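Local coordinates for protein 33 kDa chaperonin (Thermotoga maritima, PDB 1VQ0) that probably acts as a redox-regulated molecular chaperone that protects thermally unfolding and oxidatively damaged proteins from irreversible aggregation, at residues L143-G146 against E150-A153; Y154-A157 against Q161-S164. One frame throughout, in Å; residues are numbered along the deposited sequence.

In the fold
Both contacts sit at the ends of helix 149-160, which bridges strands 137-142 and 164-173, the two outermost strands of the large sheet within this chain. Coming from the N terminus, the chain leaves strand 137-142, turns at residues 143-146, and contact 1 closes this loop onto the first turn of the helix. The helix then runs on into contact 2, where its last turns receive residues 161-164 as these lead into strand 164-173. The two loops are consecutive, neither nested nor crossed, and share the helix between them. The centres of contacts 1 and 2 lie about 11 Å apart, and the contacts touch where Val144 packs against Tyr154 and Ala153 against the backbone of Ser164.

Contact 1. Residues L143-G146 against E150-A153; sequences LVSG and EDLA
Asp151, in the first turn of helix 149-160, reaches back into the preceding loop and gathers the backbone amides of Val144, Ser145 and Gly146 round a single carboxylate oxygen. Its CG stands beside its own backbone N (chi1 -56°), which turns the carboxylate toward the incoming chain. Val144 N meets Asp151 OD1 at 2.8 Å, nearly head-on to the C-O bond, in a bent hydrogen bond. Ser145 N comes to the same Asp151 OD1 at 2.9 Å almost straight, from the syn side and slightly out of the carboxylate plane. Gly146 N uses the syn lone pair of Asp151 OD1 at 3.0 Å, and makes a weak bond to Asp151 OD2, which also accepts from Ile148 N. Beside this tightly bonded, largely buried carboxylate, Leu143 CD2 rests 3.6 Å from Asp151 CG; Leu143 also packs on Leu125 and Ile76 of the sheet. The outer side is looser and exposed. There the extended Glu150 chain crosses Val144 at about a right angle, with Val144 CG1 3.5 Å from Glu150 CD, and Ser145 OG gives Glu150 OE1 only a weak bond of 3.4 Å. Gly146 has a positive phi of 82°, at which a CB would press on the carbonyl O of Ser145. With an alanine in place of Asp151, the three loop amides would probably lose their shared acceptor, and the turn would be free to shift. With so many amide donors about it, and a helix start close by, the buried carboxylate is likely to stay ionised, its charge offset by the N-H dipoles of the turn.

Contact 2. Residues Y154-A157 against Q161-S164; sequences YYFA and QIPS
Phe156 O, on the penultimate turn of helix 149-160, accepts the amide of Ile162 where the chain leaves the helix through a left-handed residue at its C terminus. That residue is Gln161, whose positive phi (56°) turns the backbone out of the helical path and back across the last turn. Its CA lies 3.2 Å from Ala157 O in a CA-H...O contact, while its side chain leaves the helix, and Gln161 NE2 bonds Glu160 O of the second subunit. Ile162 follows, its N 3.0 Å from Phe156 O in a nearly straight bond that approaches from above the carbonyl plane. Ile162 CB packs 4.4 Å from Phe156 CB, and Ile162 O lies 3.5 Å from Ala157 CA. Pro163 brings its backbone past Ala157, its side chain touching Ile187 and Arg190, and pairs through its backbone with Ile187 of strand 176-187. Ser164 then opens strand 164-173, its CB pointing at the helix. Having its OG beside its own N (chi1 -61°) lets the hydroxyl reach back to Ile162 O at 2.6 Å, donating to it, while Ser164 OG is also hydrogen-bonded to Gln186 NE2. The Phe156 ring leads away from the loop, one face lying under Tyr155 CE2, but its root stays tightly packed: Ser164 OG sits 3.0 Å from Phe156 CB.

Contact 1. Residues L143-G146 against E150-A153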
# COMPACT_ATOMS: atom_id res chain seq x y z
N LEU A 143 -8.01 -9.77 -1.76
CA LEU A 143 -7.85 -10.99 -2.56
C LEU A 143 -9.11 -11.14 -3.37
O LEU A 143 -10.16 -10.72 -2.97
CB LEU A 143 -7.62 -12.21 -1.68
CG LEU A 143 -6.31 -12.32 -0.98
CD1 LEU A 143 -6.42 -13.51 0.11
CD2 LEU A 143 -5.14 -12.58 -1.97
N VAL A 144 -8.95 -11.68 -4.56
CA VAL A 144 -10.01 -12.00 -5.45
C VAL A 144 -10.53 -13.44 -5.25
O VAL A 144 -11.72 -13.68 -5.34
CB VAL A 144 -9.49 -11.93 -6.93
CG1 VAL A 144 -10.43 -12.74 -7.88
CG2 VAL A 144 -9.40 -10.51 -7.35
N SER A 145 -9.62 -14.40 -5.14
CA SER A 145 -9.97 -15.84 -5.01
C SER A 145 -9.06 -16.60 -4.07
O SER A 145 -9.46 -17.63 -3.57
CB SER A 145 -9.88 -16.57 -6.35
OG SER A 145 -8.56 -16.66 -6.84
N GLY A 146 -7.85 -16.13 -3.84
CA GLY A 146 -6.93 -16.86 -2.92
C GLY A 146 -6.18 -18.03 -3.54
O GLY A 146 -5.53 -18.76 -2.82
N GLU A 150 -4.72 -15.48 -9.91
CA GLU A 150 -5.77 -14.48 -10.22
C GLU A 150 -5.68 -13.23 -9.35
O GLU A 150 -6.03 -12.15 -9.79
CB GLU A 150 -7.17 -15.08 -10.08
CG GLU A 150 -8.21 -14.26 -10.81
CD GLU A 150 -9.63 -14.77 -10.63
OE1 GLU A 150 -9.78 -15.79 -9.94
OE2 GLU A 150 -10.56 -14.10 -11.18
N ASP A 151 -5.32 -13.44 -8.09
CA ASP A 151 -5.07 -12.37 -7.15
C ASP A 151 -3.97 -11.42 -7.68
O ASP A 151 -4.15 -10.22 -7.64
CB ASP A 151 -4.67 -12.91 -5.83
CG ASP A 151 -5.67 -13.89 -5.25
OD1 ASP A 151 -6.89 -13.56 -5.10
OD2 ASP A 151 -5.27 -14.99 -4.86
N LEU A 152 -2.92 -11.99 -8.25
CA LEU A 152 -1.78 -11.25 -8.80
C LEU A 152 -2.14 -10.57 -10.07
O LEU A 152 -1.80 -9.41 -10.27
CB LEU A 152 -0.57 -12.14 -9.07
CG LEU A 152 0.80 -11.60 -8.66
CD1 LEU A 152 1.82 -12.18 -9.42
CD2 LEU A 152 1.00 -10.23 -8.74
N ALA A 153 -2.90 -11.26 -10.92
CA ALA A 153 -3.48 -10.60 -12.13
C ALA A 153 -4.31 -9.37 -11.79
O ALA A 153 -4.18 -8.37 -12.42
CB ALA A 153 -4.30 -11.60 -12.95

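Contact 2. Residues Y154-A157 against Q161-S164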
# COMPACT_ATOMS: atom_id res chain seq x y z
N TYR A 154 -5.11 -9.44 -10.73
CA TYR A 154 -5.92 -8.31 -10.28
C TYR A 154 -5.09 -7.14 -9.71
O TYR A 154 -5.39 -5.98 -9.97
CB TYR A 154 -6.96 -8.78 -9.28
CG TYR A 154 -7.91 -7.75 -8.73
CD1 TYR A 154 -8.92 -7.21 -9.50
CD2 TYR A 154 -7.82 -7.36 -7.41
CE1 TYR A 154 -9.78 -6.24 -8.97
CE2 TYR A 154 -8.65 -6.45 -6.87
CZ TYR A 154 -9.63 -5.90 -7.62
OH TYR A 154 -10.41 -5.00 -7.01
N TYR A 155 -4.06 -7.46 -8.95
CA TYR A 155 -3.08 -6.45 -8.53
C TYR A 155 -2.59 -5.68 -9.80
O TYR A 155 -2.69 -4.41 -9.90
CB TYR A 155 -1.89 -7.08 -7.77
CG TYR A 155 -0.74 -6.16 -7.81
CD1 TYR A 155 -0.64 -5.10 -6.88
CD2 TYR A 155 0.26 -6.29 -8.80
CE1 TYR A 155 0.43 -4.17 -6.96
CE2 TYR A 155 1.30 -5.36 -8.92
CZ TYR A 155 1.41 -4.31 -8.00
OH TYR A 155 2.42 -3.38 -8.12
N PHE A 156 -2.15 -6.44 -10.80
CA PHE A 156 -1.60 -5.77 -11.99
C PHE A 156 -2.65 -4.90 -12.69
O PHE A 156 -2.38 -3.71 -12.94
CB PHE A 156 -0.87 -6.76 -12.94
CG PHE A 156 0.55 -7.08 -12.50
CD1 PHE A 156 1.57 -6.16 -12.73
CD2 PHE A 156 0.87 -8.29 -11.84
CE1 PHE A 156 2.90 -6.44 -12.30
CE2 PHE A 156 2.19 -8.55 -11.40
CZ PHE A 156 3.18 -7.63 -11.62
N ALA A 157 -3.84 -5.45 -12.96
CA ALA A 157 -4.92 -4.69 -13.59
C ALA A 157 -5.26 -3.38 -12.81
O ALA A 157 -5.36 -2.29 -13.38
CB ALA A 157 -6.20 -5.57 -13.82
N GLN A 161 -2.28 -0.85 -13.68
CA GLN A 161 -3.04 -0.64 -14.90
C GLN A 161 -2.49 -1.44 -16.07
O GLN A 161 -2.45 -0.98 -17.19
CB GLN A 161 -3.12 0.84 -15.22
CG GLN A 161 -4.04 1.61 -14.25
CD GLN A 161 -4.05 3.12 -14.55
OE1 GLN A 161 -4.46 3.51 -15.66
NE2 GLN A 161 -3.57 3.95 -13.59
N ILE A 162 -2.11 -2.68 -15.77
CA ILE A 162 -1.56 -3.61 -16.73
C ILE A 162 -2.48 -4.82 -16.71
O ILE A 162 -2.38 -5.71 -15.80
CB ILE A 162 -0.10 -4.01 -16.35
CG1 ILE A 162 0.80 -2.82 -16.45
CG2 ILE A 162 0.37 -5.10 -17.28
CD1 ILE A 162 2.18 -2.97 -15.83
N PRO A 163 -3.40 -4.87 -17.68
CA PRO A 163 -4.23 -6.05 -17.80
C PRO A 163 -3.33 -7.28 -17.96
O PRO A 163 -2.37 -7.27 -18.75
CB PRO A 163 -5.11 -5.79 -19.05
CG PRO A 163 -4.89 -4.31 -19.45
CD PRO A 163 -3.68 -3.85 -18.70
N SER A 164 -3.68 -8.34 -17.26
CA SER A 164 -2.79 -9.45 -17.05
C SER A 164 -3.54 -10.76 -16.96
O SER A 164 -4.70 -10.82 -16.53
CB SER A 164 -2.04 -9.26 -15.70
OG SER A 164 -1.21 -8.08 -15.64